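Uncharacterized protein (Staphylococcus aureus subsp. aureus, PDB 3H04) is of unknown function but has an alpha/beta-hydrolase fold and probably acts as a serine hydrolase, perhaps an esterase. Local coordinates at residues D120-F125 with T208-F213; Y128-T133 with S228-N233; I201-L206 with M232-H237; V212-C217 with S238-V243. All coordinates share one frame; numbering follows the deposited sequence.

In the fold
Interactions 1 and 4 lie side by side in the central sheet and share Val212 and Phe213: strand 212-217 pairs with strand 121-125 on one edge and with 238-243, an outermost strand, on the other. Both rest on regular parallel backbone hydrogen bonds, but interaction 1 is buried, whereas interaction 4 is partly exposed along its outer strand. Interactions 2 and 3 sit about 9 Å apart, centre to centre, and rely on side-chain packing. Interaction 2, buried, sets an arginine-histidine stack and a water bridge against helix 226-232; interaction 3, at the surface, packs Pro203 and Leu206 against His234 and Val235 of the turn after that helix. A probable hydrogen bond from Val212 N to His237 O (2.9 Å) joins this turn to the sheet.

Interaction 1: residues D120-F125 with T208-F213; sequences DGVIDF and TLPPVF
Val122 uses both its backbone polar atoms on segment 208-213: its N gives a hydrogen bond to Pro211 O (2.9 Å), and its O takes one from Phe213 N (2.8 Å). The third bond runs from Asp124 N to Phe213 O at 2.8 Å, with a C=O...N angle of 173°. Val122 O also receives a CA-H contact from Val212 CA at 3.3 Å, so this buried acceptor is approached by one N-H donor and, more weakly, a CA-H. Ile123 turns its own backbone to the other side, where it bonds to Thr100 and Gly102 of strand 98-103. The acidic side chains find partners outside the pair: Asp120 OD2 accepts from Ile98 N and Asp124 OD1 from Gly127 N. Of the Asp124 side chain, CB faces this contact, 3.6 Å from Phe213 O and near Val212 CG1. On the opposite face, Phe213 CG stands anti to its backbone N (chi1 -177°), which brings CD2 to 4.1 Å from Ile123 CG2 and CE2 to 4.0 Å from Phe125 CE1. Before the strand, Pro210 CB packs on the peptide between Asp120 and Gly121. The parallel pair, one strand in from an outermost strand and flanked by helices 105-116 and 256-273 on its two faces, belongs to the alpha/beta-hydrolase sheet.

Interaction 2: residues Y128-T133 with S228-N233; sequences YSRINT and SEHIMN
Loop 128-133 approaches helix 226-232 without regular pairing, Ser129 facing Ile231 with their CA atoms 7.1 Å apart. Arg130 lays its guanidinium flat on the His230 ring, the planes 4° apart and the centres separated by 3.8 Å. CZ sits 3.7 Å from His230 CG, and NH1 lies over the centre of the imidazole. The arginine chain is fully extended from CG to NE, which carries the flat group across to the helix; Thr133 CG2 lies on its opposite face, toward the rim, and a salt bridge from NE to Glu227 OE1 would help fix its rotation. His230 CG is anti to the backbone N (chi1 176°), swinging the ring out toward the loop. Ser129 OG comes to the edge of that ring in its plane, 3.5 Å from CD2. A water in the same plane bridges the two residues, 2.7 Å from Ser129 OG and 3.0 Å from His230 NE2. Ile231 CG1 packs against Ser129 CB at 3.9 Å. This is a parallel guanidinium-imidazole stack with a water bridge, fastening the loop after strand 121-125 to the crossover helix of the last beta-alpha-beta unit in the alpha/beta-hydrolase fold.

Interaction 3: residues I201-L206 with M232-H237; sequences IAPDEL and MNHVPH
His234 meets short helix 203-206 with both its ring and its CB. Pro203 CB lies over one face of the imidazole, 4.0 Å from the ring centroid and 24° off the normal, a CH-pi contact displaced toward the ND1 and CE1 side, with CE1 the closest ring atom at 3.7 Å. His234 CB rests against Leu206 CB at 3.6 Å, while Leu206 CD1 approaches CB and CD2 of the histidine, so that the helix grips this residue through two side chains one turn apart. The His230 ring of helix 226-232 meets the His234 ring with the planes at about 70°. Segment 232-237 is the turn between this helix and strand 238-243 in the last beta-alpha-beta crossover of the alpha/beta-hydrolase sheet, and helix 203-206 borders it just ahead of strand 212-217. At Val235 the backbone comes closest, its CA 5.3 Å from the CA of Leu206, and Val235 CA makes a C-H contact with Leu206 O at 3.5 Å. Its CG1, anti to the carbonyl carbon (chi1 -60°), turns to the same oxygen at 3.2 Å and also packs on Leu206 CD2 at 4.2 Å. Pro236 adds its CD, 3.8 Å from Leu206 O, at the surface end.

Interaction 4: residues V212-C217 with S238-V243; sequences VFIAHC and STFERV
Ile214, Thr239 and Val243 are among the residues that bury the most surface between these strands, and the first two also bond through their backbones: Ile214 N to Thr239 O measures 2.7 Å. Ile214 O in turn accepts from Glu241 N at 2.8 Å. Ile214 CG2, anti to the backbone N, packs against Phe240 CD1 at 3.7 Å. The Phe240 ring turns its edge to strand 212-217, with Ile214 O in the ring plane and His216 CB near it, and Arg242 CB lies over one of its faces. Thr239 points to the other face of the sheet, where its CG2 lies 3.8 Å from Phe213 CE1. The two strands, 11° from parallel, belong to one beta-alpha-beta unit whose crossover helix, 226-232, covers the face bearing Ile214 and Phe240; helix 256-273 covers the face of Phe213. Val243 ends the pairing: its N bonds to His216 O at 3.0 Å, the donor tilted 35° from the carbonyl plane, and its CG1 sits 3.9 Å from Cys217 SG. His216 sends its ring away from strand 238-243, ND1 bonding to Ser228 OG and NE2 to Val223 O, while Arg242 forms a salt bridge with Glu229.

Interaction 1: residues D120-F125 with T208-F213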
loop_
_atom_site.group_PDB
_atom_site.type_symbol
_atom_site.label_atom_id
_atom_site.label_comp_id
_atom_site.label_asym_id
_atom_site.label_seq_id
_atom_site.Cartn_x
_atom_site.Cartn_y
_atom_site.Cartn_z
ATOM N N ASP A 120 -2.703 11.626 10.969
ATOM C CA ASP A 120 -2.030 12.934 10.772
ATOM C C ASP A 120 -1.429 13.179 9.396
ATOM O O ASP A 120 -1.056 14.305 9.050
ATOM C CB ASP A 120 -0.985 13.089 11.860
ATOM C CG ASP A 120 -1.617 12.984 13.219
ATOM O OD1 ASP A 120 -2.213 13.975 13.610
ATOM O OD2 ASP A 120 -1.619 11.901 13.846
ATOM N N GLY A 121 -1.357 12.130 8.595
ATOM C CA GLY A 121 -0.837 12.251 7.241
ATOM C C GLY A 121 -0.714 10.925 6.543
ATOM O O GLY A 121 -0.766 9.877 7.177
ATOM N N VAL A 122 -0.520 10.985 5.220
ATOM C CA VAL A 122 -0.388 9.799 4.393
ATOM C C VAL A 122 0.776 9.964 3.447
ATOM O O VAL A 122 0.946 11.059 2.848
ATOM C CB VAL A 122 -1.650 9.559 3.469
ATOM C CG1 VAL A 122 -1.398 8.313 2.542
ATOM C CG2 VAL A 122 -2.898 9.348 4.321
ATOM N N ILE A 123 1.582 8.906 3.327
ATOM C CA ILE A 123 2.666 8.828 2.364
ATOM C C ILE A 123 2.251 7.811 1.318
ATOM O O ILE A 123 2.033 6.660 1.652
ATOM C CB ILE A 123 3.977 8.415 2.998
ATOM C CG1 ILE A 123 4.229 9.257 4.268
ATOM C CG2 ILE A 123 5.117 8.467 1.937
ATOM C CD1 ILE A 123 5.029 8.535 5.301
ATOM N N ASP A 124 2.112 8.269 0.072
ATOM C CA ASP A 124 1.532 7.515 -1.055
ATOM C C ASP A 124 2.595 7.378 -2.103
ATOM O O ASP A 124 2.879 8.336 -2.846
ATOM C CB ASP A 124 0.318 8.280 -1.607
ATOM C CG ASP A 124 -0.181 7.792 -2.970
ATOM O OD1 ASP A 124 0.204 6.706 -3.472
ATOM O OD2 ASP A 124 -0.983 8.581 -3.567
ATOM N N PHE A 125 3.224 6.195 -2.143
ATOM C CA PHE A 125 4.194 5.896 -3.195
ATOM C C PHE A 125 3.462 5.106 -4.289
ATOM O O PHE A 125 3.012 3.977 -4.052
ATOM C CB PHE A 125 5.368 5.081 -2.671
ATOM C CG PHE A 125 6.481 5.878 -2.041
ATOM C CD1 PHE A 125 6.309 7.192 -1.563
ATOM C CD2 PHE A 125 7.728 5.285 -1.909
ATOM C CE1 PHE A 125 7.382 7.884 -0.935
ATOM C CE2 PHE A 125 8.756 5.946 -1.328
ATOM C CZ PHE A 125 8.605 7.252 -0.831
ATOM N N THR A 208 -11.199 16.184 2.527
ATOM C CA THR A 208 -11.017 16.203 3.965
ATOM C C THR A 208 -9.852 15.356 4.429
ATOM O O THR A 208 -9.694 15.166 5.622
ATOM C CB THR A 208 -12.317 15.709 4.674
ATOM O OG1 THR A 208 -12.512 14.339 4.364
ATOM C CG2 THR A 208 -13.513 16.538 4.216
ATOM N N LEU A 209 -9.043 14.832 3.500
ATOM C CA LEU A 209 -7.899 14.016 3.911
ATOM C C LEU A 209 -6.816 14.855 4.579
ATOM O O LEU A 209 -6.685 16.048 4.268
ATOM C CB LEU A 209 -7.322 13.232 2.742
ATOM C CG LEU A 209 -8.086 12.041 2.189
ATOM C CD1 LEU A 209 -7.256 11.415 1.122
ATOM C CD2 LEU A 209 -8.428 11.029 3.326
ATOM N N PRO A 210 -6.041 14.252 5.517
ATOM C CA PRO A 210 -4.874 14.935 6.078
ATOM C C PRO A 210 -3.794 15.087 4.986
ATOM O O PRO A 210 -3.988 14.643 3.875
ATOM C CB PRO A 210 -4.410 13.985 7.204
ATOM C CG PRO A 210 -4.798 12.650 6.714
ATOM C CD PRO A 210 -6.135 12.874 6.016
ATOM N N PRO A 211 -2.663 15.726 5.284
ATOM C CA PRO A 211 -1.737 15.940 4.180
ATOM C C PRO A 211 -1.204 14.678 3.538
ATOM O O PRO A 211 -0.904 13.693 4.231
ATOM C CB PRO A 211 -0.579 16.712 4.837
ATOM C CG PRO A 211 -1.159 17.392 6.001
ATOM C CD PRO A 211 -2.226 16.437 6.497
ATOM N N VAL A 212 -1.023 14.730 2.223
ATOM C CA VAL A 212 -0.571 13.582 1.458
ATOM C C VAL A 212 0.734 13.831 0.750
ATOM O O VAL A 212 0.859 14.808 -0.036
ATOM C CB VAL A 212 -1.566 13.155 0.400
ATOM C CG1 VAL A 212 -1.071 11.834 -0.209
ATOM C CG2 VAL A 212 -3.040 12.997 1.019
ATOM N N PHE A 213 1.728 12.995 1.022
ATOM C CA PHE A 213 3.013 13.041 0.248
ATOM C C PHE A 213 2.896 12.051 -0.903
ATOM O O PHE A 213 2.575 10.887 -0.665
ATOM C CB PHE A 213 4.172 12.702 1.157
ATOM C CG PHE A 213 5.541 12.795 0.511
ATOM C CD1 PHE A 213 6.333 13.887 0.728
ATOM C CD2 PHE A 213 6.007 11.763 -0.339
ATOM C CE1 PHE A 213 7.605 13.993 0.136
ATOM C CE2 PHE A 213 7.265 11.859 -0.933
ATOM C CZ PHE A 213 8.060 12.987 -0.702
#

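Interaction 2: residues Y128-T133 with S228-N233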
loop_
_atom_site.group_PDB
_atom_site.type_symbol
_atom_site.label_atom_id
_atom_site.label_comp_id
_atom_site.label_asym_id
_atom_site.label_seq_id
_atom_site.Cartn_x
_atom_site.Cartn_y
_atom_site.Cartn_z
ATOM N N TYR A 128 -3.054 4.751 -5.550
ATOM C CA TYR A 128 -4.294 5.162 -6.154
ATOM C C TYR A 128 -5.350 5.217 -5.076
ATOM O O TYR A 128 -5.203 4.575 -4.058
ATOM C CB TYR A 128 -4.723 4.161 -7.232
ATOM C CG TYR A 128 -4.588 2.694 -6.879
ATOM C CD1 TYR A 128 -5.666 1.982 -6.369
ATOM C CD2 TYR A 128 -3.364 2.026 -7.021
ATOM C CE1 TYR A 128 -5.550 0.629 -6.039
ATOM C CE2 TYR A 128 -3.239 0.635 -6.715
ATOM C CZ TYR A 128 -4.346 -0.032 -6.244
ATOM O OH TYR A 128 -4.267 -1.337 -5.902
ATOM N N SER A 129 -6.425 5.954 -5.335
ATOM C CA SER A 129 -7.526 6.163 -4.367
ATOM C C SER A 129 -8.838 5.458 -4.773
ATOM O O SER A 129 -9.904 5.673 -4.174
ATOM C CB SER A 129 -7.785 7.668 -4.267
ATOM O OG SER A 129 -8.279 8.214 -5.507
ATOM N N ARG A 130 -8.780 4.732 -5.877
ATOM C CA ARG A 130 -9.987 4.125 -6.441
ATOM C C ARG A 130 -9.577 2.906 -7.264
ATOM O O ARG A 130 -8.450 2.850 -7.771
ATOM C CB ARG A 130 -10.730 5.152 -7.300
ATOM C CG ARG A 130 -9.774 5.815 -8.285
ATOM C CD ARG A 130 -10.382 6.855 -9.190
ATOM N NE ARG A 130 -9.350 7.396 -10.085
ATOM C CZ ARG A 130 -9.574 8.368 -10.968
ATOM N NH1 ARG A 130 -10.770 8.908 -11.072
ATOM N NH2 ARG A 130 -8.600 8.799 -11.762
ATOM N N ILE A 131 -10.473 1.926 -7.354
ATOM C CA ILE A 131 -10.289 0.756 -8.243
ATOM C C ILE A 131 -11.145 0.814 -9.501
ATOM O O ILE A 131 -10.830 0.132 -10.476
ATOM C CB ILE A 131 -10.509 -0.582 -7.525
ATOM C CG1 ILE A 131 -11.862 -0.665 -6.857
ATOM C CG2 ILE A 131 -9.425 -0.758 -6.445
ATOM C CD1 ILE A 131 -12.143 -2.014 -6.284
ATOM N N ASN A 132 -12.193 1.635 -9.484
ATOM C CA ASN A 132 -13.103 1.791 -10.606
ATOM C C ASN A 132 -12.511 2.760 -11.594
ATOM O O ASN A 132 -12.967 3.900 -11.689
ATOM C CB ASN A 132 -14.478 2.302 -10.147
ATOM C CG ASN A 132 -15.469 2.405 -11.293
ATOM O OD1 ASN A 132 -15.252 1.831 -12.370
ATOM N ND2 ASN A 132 -16.559 3.129 -11.076
ATOM N N THR A 133 -11.515 2.312 -12.350
ATOM C CA THR A 133 -10.802 3.188 -13.284
ATOM C C THR A 133 -10.449 2.328 -14.509
ATOM O O THR A 133 -10.311 1.098 -14.400
ATOM C CB THR A 133 -9.551 3.914 -12.558
ATOM O OG1 THR A 133 -9.149 3.214 -11.362
ATOM C CG2 THR A 133 -9.885 5.245 -12.099
ATOM N N SER A 228 -2.407 9.714 -9.213
ATOM C CA SER A 228 -1.866 10.706 -8.284
ATOM C C SER A 228 -2.384 12.105 -8.602
ATOM O O SER A 228 -2.734 12.859 -7.664
ATOM C CB SER A 228 -0.342 10.712 -8.315
ATOM O OG SER A 228 0.224 9.620 -7.598
ATOM N N GLU A 229 -2.441 12.451 -9.904
ATOM C CA GLU A 229 -3.015 13.760 -10.331
ATOM C C GLU A 229 -4.455 13.866 -9.839
ATOM O O GLU A 229 -4.859 14.905 -9.327
ATOM C CB GLU A 229 -2.946 13.950 -11.850
ATOM C CG GLU A 229 -1.540 13.945 -12.423
ATOM C CD GLU A 229 -1.470 13.826 -13.960
ATOM O OE1 GLU A 229 -2.510 13.687 -14.652
ATOM O OE2 GLU A 229 -0.331 13.885 -14.455
ATOM N N HIS A 230 -5.207 12.770 -9.904
ATOM C CA HIS A 230 -6.590 12.746 -9.375
ATOM C C HIS A 230 -6.664 13.132 -7.879
ATOM O O HIS A 230 -7.548 13.905 -7.464
ATOM C CB HIS A 230 -7.254 11.380 -9.560
ATOM C CG HIS A 230 -8.630 11.285 -8.958
ATOM N ND1 HIS A 230 -9.693 12.024 -9.417
ATOM C CD2 HIS A 230 -9.110 10.539 -7.931
ATOM C CE1 HIS A 230 -10.766 11.754 -8.697
ATOM N NE2 HIS A 230 -10.444 10.843 -7.800
ATOM N N ILE A 231 -5.740 12.602 -7.084
ATOM C CA ILE A 231 -5.724 12.902 -5.656
ATOM C C ILE A 231 -5.394 14.395 -5.460
ATOM O O ILE A 231 -6.108 15.116 -4.748
ATOM C CB ILE A 231 -4.725 11.978 -4.942
ATOM C CG1 ILE A 231 -5.291 10.557 -4.938
ATOM C CG2 ILE A 231 -4.516 12.409 -3.523
ATOM C CD1 ILE A 231 -4.285 9.506 -4.724
ATOM N N MET A 232 -4.404 14.859 -6.199
ATOM C CA MET A 232 -3.993 16.272 -6.165
ATOM C C MET A 232 -5.066 17.216 -6.684
ATOM O O MET A 232 -4.996 18.423 -6.419
ATOM C CB MET A 232 -2.735 16.485 -7.030
ATOM C CG MET A 232 -1.664 15.440 -6.841
ATOM S SD MET A 232 -0.209 16.026 -5.958
ATOM C CE MET A 232 0.435 17.098 -7.203
ATOM N N ASN A 233 -6.018 16.731 -7.481
ATOM C CA ASN A 233 -7.184 17.535 -7.839
ATOM C C ASN A 233 -8.147 17.876 -6.682
ATOM O O ASN A 233 -9.038 18.692 -6.843
ATOM C CB ASN A 233 -7.963 16.879 -8.998
ATOM C CG ASN A 233 -7.177 16.889 -10.339
ATOM O OD1 ASN A 233 -6.142 17.550 -10.499
ATOM N ND2 ASN A 233 -7.671 16.120 -11.296
HETATM O O HOH W 1 -10.982 8.593 -5.833
#

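Interaction 3: residues I201-L206 with M232-H237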
loop_
_atom_site.group_PDB
_atom_site.type_symbol
_atom_site.label_atom_id
_atom_site.label_comp_id
_atom_site.label_asym_id
_atom_site.label_seq_id
_atom_site.Cartn_x
_atom_site.Cartn_y
_atom_site.Cartn_z
ATOM N N ILE A 201 -12.542 6.511 -3.238
ATOM C CA ILE A 201 -12.637 7.655 -2.308
ATOM C C ILE A 201 -13.259 8.836 -3.032
ATOM O O ILE A 201 -12.687 9.334 -4.013
ATOM C CB ILE A 201 -11.277 8.015 -1.679
ATOM C CG1 ILE A 201 -10.711 6.846 -0.912
ATOM C CG2 ILE A 201 -11.406 9.172 -0.682
ATOM C CD1 ILE A 201 -9.296 7.131 -0.356
ATOM N N ALA A 202 -14.446 9.269 -2.584
ATOM C CA ALA A 202 -15.192 10.333 -3.252
ATOM C C ALA A 202 -14.471 11.692 -3.171
ATOM O O ALA A 202 -13.684 11.915 -2.252
ATOM C CB ALA A 202 -16.621 10.475 -2.658
ATOM N N PRO A 203 -14.767 12.612 -4.113
ATOM C CA PRO A 203 -14.140 13.949 -4.060
ATOM C C PRO A 203 -14.289 14.669 -2.707
ATOM O O PRO A 203 -13.320 15.276 -2.227
ATOM C CB PRO A 203 -14.883 14.708 -5.150
ATOM C CG PRO A 203 -15.173 13.678 -6.155
ATOM C CD PRO A 203 -15.620 12.494 -5.318
ATOM N N ASP A 204 -15.484 14.583 -2.107
ATOM C CA ASP A 204 -15.772 15.249 -0.830
ATOM C C ASP A 204 -14.996 14.647 0.334
ATOM O O ASP A 204 -14.712 15.334 1.309
ATOM C CB ASP A 204 -17.267 15.229 -0.518
ATOM C CG ASP A 204 -18.027 16.367 -1.194
ATOM O OD1 ASP A 204 -17.373 17.226 -1.845
ATOM O OD2 ASP A 204 -19.277 16.430 -1.033
ATOM N N GLU A 205 -14.649 13.365 0.202
ATOM C CA GLU A 205 -13.827 12.645 1.132
ATOM C C GLU A 205 -12.338 12.958 0.925
ATOM O O GLU A 205 -11.631 13.189 1.911
ATOM C CB GLU A 205 -14.084 11.130 0.967
ATOM C CG GLU A 205 -15.523 10.739 1.253
ATOM C CD GLU A 205 -15.724 10.310 2.692
ATOM O OE1 GLU A 205 -15.148 10.969 3.611
ATOM O OE2 GLU A 205 -16.449 9.287 2.903
ATOM N N LEU A 206 -11.892 13.040 -0.332
ATOM C CA LEU A 206 -10.509 13.443 -0.633
ATOM C C LEU A 206 -10.196 14.845 -0.062
ATOM O O LEU A 206 -9.115 15.108 0.490
ATOM C CB LEU A 206 -10.275 13.438 -2.144
ATOM C CG LEU A 206 -10.105 12.071 -2.801
ATOM C CD1 LEU A 206 -10.031 12.251 -4.312
ATOM C CD2 LEU A 206 -8.834 11.405 -2.240
ATOM N N MET A 232 -4.404 14.859 -6.199
ATOM C CA MET A 232 -3.993 16.272 -6.165
ATOM C C MET A 232 -5.066 17.216 -6.684
ATOM O O MET A 232 -4.996 18.423 -6.419
ATOM C CB MET A 232 -2.735 16.485 -7.030
ATOM C CG MET A 232 -1.664 15.440 -6.841
ATOM S SD MET A 232 -0.209 16.026 -5.958
ATOM C CE MET A 232 0.435 17.098 -7.203
ATOM N N ASN A 233 -6.018 16.731 -7.481
ATOM C CA ASN A 233 -7.184 17.535 -7.839
ATOM C C ASN A 233 -8.147 17.876 -6.682
ATOM O O ASN A 233 -9.038 18.692 -6.843
ATOM C CB ASN A 233 -7.963 16.879 -8.998
ATOM C CG ASN A 233 -7.177 16.889 -10.339
ATOM O OD1 ASN A 233 -6.142 17.550 -10.499
ATOM N ND2 ASN A 233 -7.671 16.120 -11.296
ATOM N N HIS A 234 -7.979 17.274 -5.514
ATOM C CA HIS A 234 -8.962 17.447 -4.425
ATOM C C HIS A 234 -8.399 17.661 -3.026
ATOM O O HIS A 234 -9.051 18.302 -2.222
ATOM C CB HIS A 234 -9.880 16.199 -4.386
ATOM C CG HIS A 234 -10.741 16.081 -5.609
ATOM N ND1 HIS A 234 -11.800 16.932 -5.833
ATOM C CD2 HIS A 234 -10.615 15.336 -6.732
ATOM C CE1 HIS A 234 -12.332 16.669 -7.011
ATOM N NE2 HIS A 234 -11.639 15.702 -7.578
ATOM N N VAL A 235 -7.275 17.031 -2.686
ATOM C CA VAL A 235 -6.786 17.093 -1.291
ATOM C C VAL A 235 -6.218 18.467 -0.967
ATOM O O VAL A 235 -5.695 19.163 -1.890
ATOM C CB VAL A 235 -5.765 15.986 -0.893
ATOM C CG1 VAL A 235 -6.394 14.570 -1.071
ATOM C CG2 VAL A 235 -4.432 16.149 -1.646
ATOM N N PRO A 236 -6.364 18.899 0.311
ATOM C CA PRO A 236 -6.001 20.264 0.615
ATOM C C PRO A 236 -4.492 20.516 0.787
ATOM O O PRO A 236 -4.040 21.649 0.622
ATOM C CB PRO A 236 -6.760 20.565 1.938
ATOM C CG PRO A 236 -7.117 19.165 2.510
ATOM C CD PRO A 236 -7.275 18.306 1.336
ATOM N N HIS A 237 -3.740 19.475 1.129
ATOM C CA HIS A 237 -2.312 19.615 1.349
ATOM C C HIS A 237 -1.622 18.448 0.692
ATOM O O HIS A 237 -1.906 17.275 1.069
ATOM C CB HIS A 237 -2.000 19.596 2.855
ATOM C CG HIS A 237 -2.789 20.588 3.645
ATOM N ND1 HIS A 237 -3.873 20.226 4.424
ATOM C CD2 HIS A 237 -2.678 21.916 3.751
ATOM C CE1 HIS A 237 -4.387 21.305 4.983
ATOM N NE2 HIS A 237 -3.681 22.347 4.591
#

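Interaction 4: residues V212-C217 with S238-V243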
loop_
_atom_site.group_PDB
_atom_site.type_symbol
_atom_site.label_atom_id
_atom_site.label_comp_id
_atom_site.label_asym_id
_atom_site.label_seq_id
_atom_site.Cartn_x
_atom_site.Cartn_y
_atom_site.Cartn_z
ATOM N N VAL A 212 -1.023 14.730 2.223
ATOM C CA VAL A 212 -0.571 13.582 1.458
ATOM C C VAL A 212 0.734 13.831 0.750
ATOM O O VAL A 212 0.859 14.808 -0.036
ATOM C CB VAL A 212 -1.566 13.155 0.400
ATOM C CG1 VAL A 212 -1.071 11.834 -0.209
ATOM C CG2 VAL A 212 -3.040 12.997 1.019
ATOM N N PHE A 213 1.728 12.995 1.022
ATOM C CA PHE A 213 3.013 13.041 0.248
ATOM C C PHE A 213 2.896 12.051 -0.903
ATOM O O PHE A 213 2.575 10.887 -0.665
ATOM C CB PHE A 213 4.172 12.702 1.157
ATOM C CG PHE A 213 5.541 12.795 0.511
ATOM C CD1 PHE A 213 6.333 13.887 0.728
ATOM C CD2 PHE A 213 6.007 11.763 -0.339
ATOM C CE1 PHE A 213 7.605 13.993 0.136
ATOM C CE2 PHE A 213 7.265 11.859 -0.933
ATOM C CZ PHE A 213 8.060 12.987 -0.702
ATOM N N ILE A 214 3.128 12.474 -2.140
ATOM C CA ILE A 214 2.968 11.588 -3.305
ATOM C C ILE A 214 4.300 11.499 -4.009
ATOM O O ILE A 214 4.921 12.546 -4.253
ATOM C CB ILE A 214 1.899 12.098 -4.267
ATOM C CG1 ILE A 214 0.557 12.270 -3.484
ATOM C CG2 ILE A 214 1.826 11.159 -5.523
ATOM C CD1 ILE A 214 -0.564 13.081 -4.200
ATOM N N ALA A 215 4.746 10.264 -4.345
ATOM C CA ALA A 215 5.919 10.057 -5.244
ATOM C C ALA A 215 5.419 9.093 -6.320
ATOM O O ALA A 215 4.857 8.023 -5.973
ATOM C CB ALA A 215 7.141 9.485 -4.498
ATOM N N HIS A 216 5.571 9.459 -7.574
ATOM C CA HIS A 216 5.036 8.695 -8.661
ATOM C C HIS A 216 5.794 8.973 -9.957
ATOM O O HIS A 216 6.072 10.069 -10.217
ATOM C CB HIS A 216 3.561 9.025 -8.802
ATOM C CG HIS A 216 2.748 7.959 -9.451
ATOM N ND1 HIS A 216 1.444 7.720 -9.119
ATOM C CD2 HIS A 216 3.049 7.089 -10.433
ATOM C CE1 HIS A 216 0.979 6.743 -9.861
ATOM N NE2 HIS A 216 1.933 6.343 -10.664
ATOM N N CYS A 217 6.188 7.956 -10.701
ATOM C CA CYS A 217 6.877 8.142 -11.974
ATOM C C CYS A 217 5.906 8.535 -13.056
ATOM O O CYS A 217 4.832 7.905 -13.201
ATOM C CB CYS A 217 7.535 6.842 -12.404
ATOM S SG CYS A 217 8.898 6.393 -11.291
ATOM N N SER A 238 -0.764 18.757 -0.295
ATOM C CA SER A 238 0.009 17.723 -0.982
ATOM C C SER A 238 1.415 18.174 -1.260
ATOM O O SER A 238 1.713 19.348 -1.334
ATOM C CB SER A 238 -0.667 17.204 -2.291
ATOM O OG SER A 238 -0.768 18.191 -3.324
ATOM N N THR A 239 2.297 17.201 -1.374
ATOM C CA THR A 239 3.669 17.402 -1.806
ATOM C C THR A 239 3.832 16.288 -2.828
ATOM O O THR A 239 3.444 15.132 -2.543
ATOM C CB THR A 239 4.682 17.206 -0.627
ATOM O OG1 THR A 239 4.455 18.213 0.372
ATOM C CG2 THR A 239 6.155 17.294 -1.078
ATOM N N PHE A 240 4.380 16.630 -3.982
ATOM C CA PHE A 240 4.394 15.732 -5.130
ATOM C C PHE A 240 5.829 15.680 -5.708
ATOM O O PHE A 240 6.396 16.709 -6.158
ATOM C CB PHE A 240 3.415 16.237 -6.160
ATOM C CG PHE A 240 3.127 15.294 -7.308
ATOM C CD1 PHE A 240 3.455 13.933 -7.283
ATOM C CD2 PHE A 240 2.474 15.805 -8.436
ATOM C CE1 PHE A 240 3.153 13.091 -8.404
ATOM C CE2 PHE A 240 2.132 14.982 -9.524
ATOM C CZ PHE A 240 2.492 13.605 -9.500
ATOM N N GLU A 241 6.380 14.479 -5.685
ATOM C CA GLU A 241 7.552 14.139 -6.477
ATOM C C GLU A 241 7.147 13.326 -7.681
ATOM O O GLU A 241 6.752 12.128 -7.590
ATOM C CB GLU A 241 8.542 13.358 -5.627
ATOM C CG GLU A 241 9.131 14.194 -4.505
ATOM C CD GLU A 241 10.112 15.189 -5.046
ATOM O OE1 GLU A 241 11.079 14.753 -5.729
ATOM O OE2 GLU A 241 9.944 16.400 -4.786
ATOM N N ARG A 242 7.293 13.978 -8.816
ATOM C CA ARG A 242 6.861 13.469 -10.099
ATOM C C ARG A 242 8.167 13.039 -10.768
ATOM O O ARG A 242 8.906 13.847 -11.329
ATOM C CB ARG A 242 6.127 14.592 -10.845
ATOM C CG ARG A 242 5.220 14.145 -11.911
ATOM C CD ARG A 242 4.721 15.303 -12.827
ATOM N NE ARG A 242 4.170 14.595 -13.958
ATOM C CZ ARG A 242 2.923 14.187 -14.058
ATOM N NH1 ARG A 242 1.990 14.628 -13.217
ATOM N NH2 ARG A 242 2.586 13.467 -15.108
ATOM N N VAL A 243 8.468 11.759 -10.664
ATOM C CA VAL A 243 9.753 11.215 -11.078
ATOM C C VAL A 243 9.728 10.916 -12.574
ATOM O O VAL A 243 8.800 10.282 -13.068
ATOM C CB VAL A 243 10.078 9.966 -10.256
ATOM C CG1 VAL A 243 11.403 9.293 -10.726
ATOM C CG2 VAL A 243 10.131 10.340 -8.780
#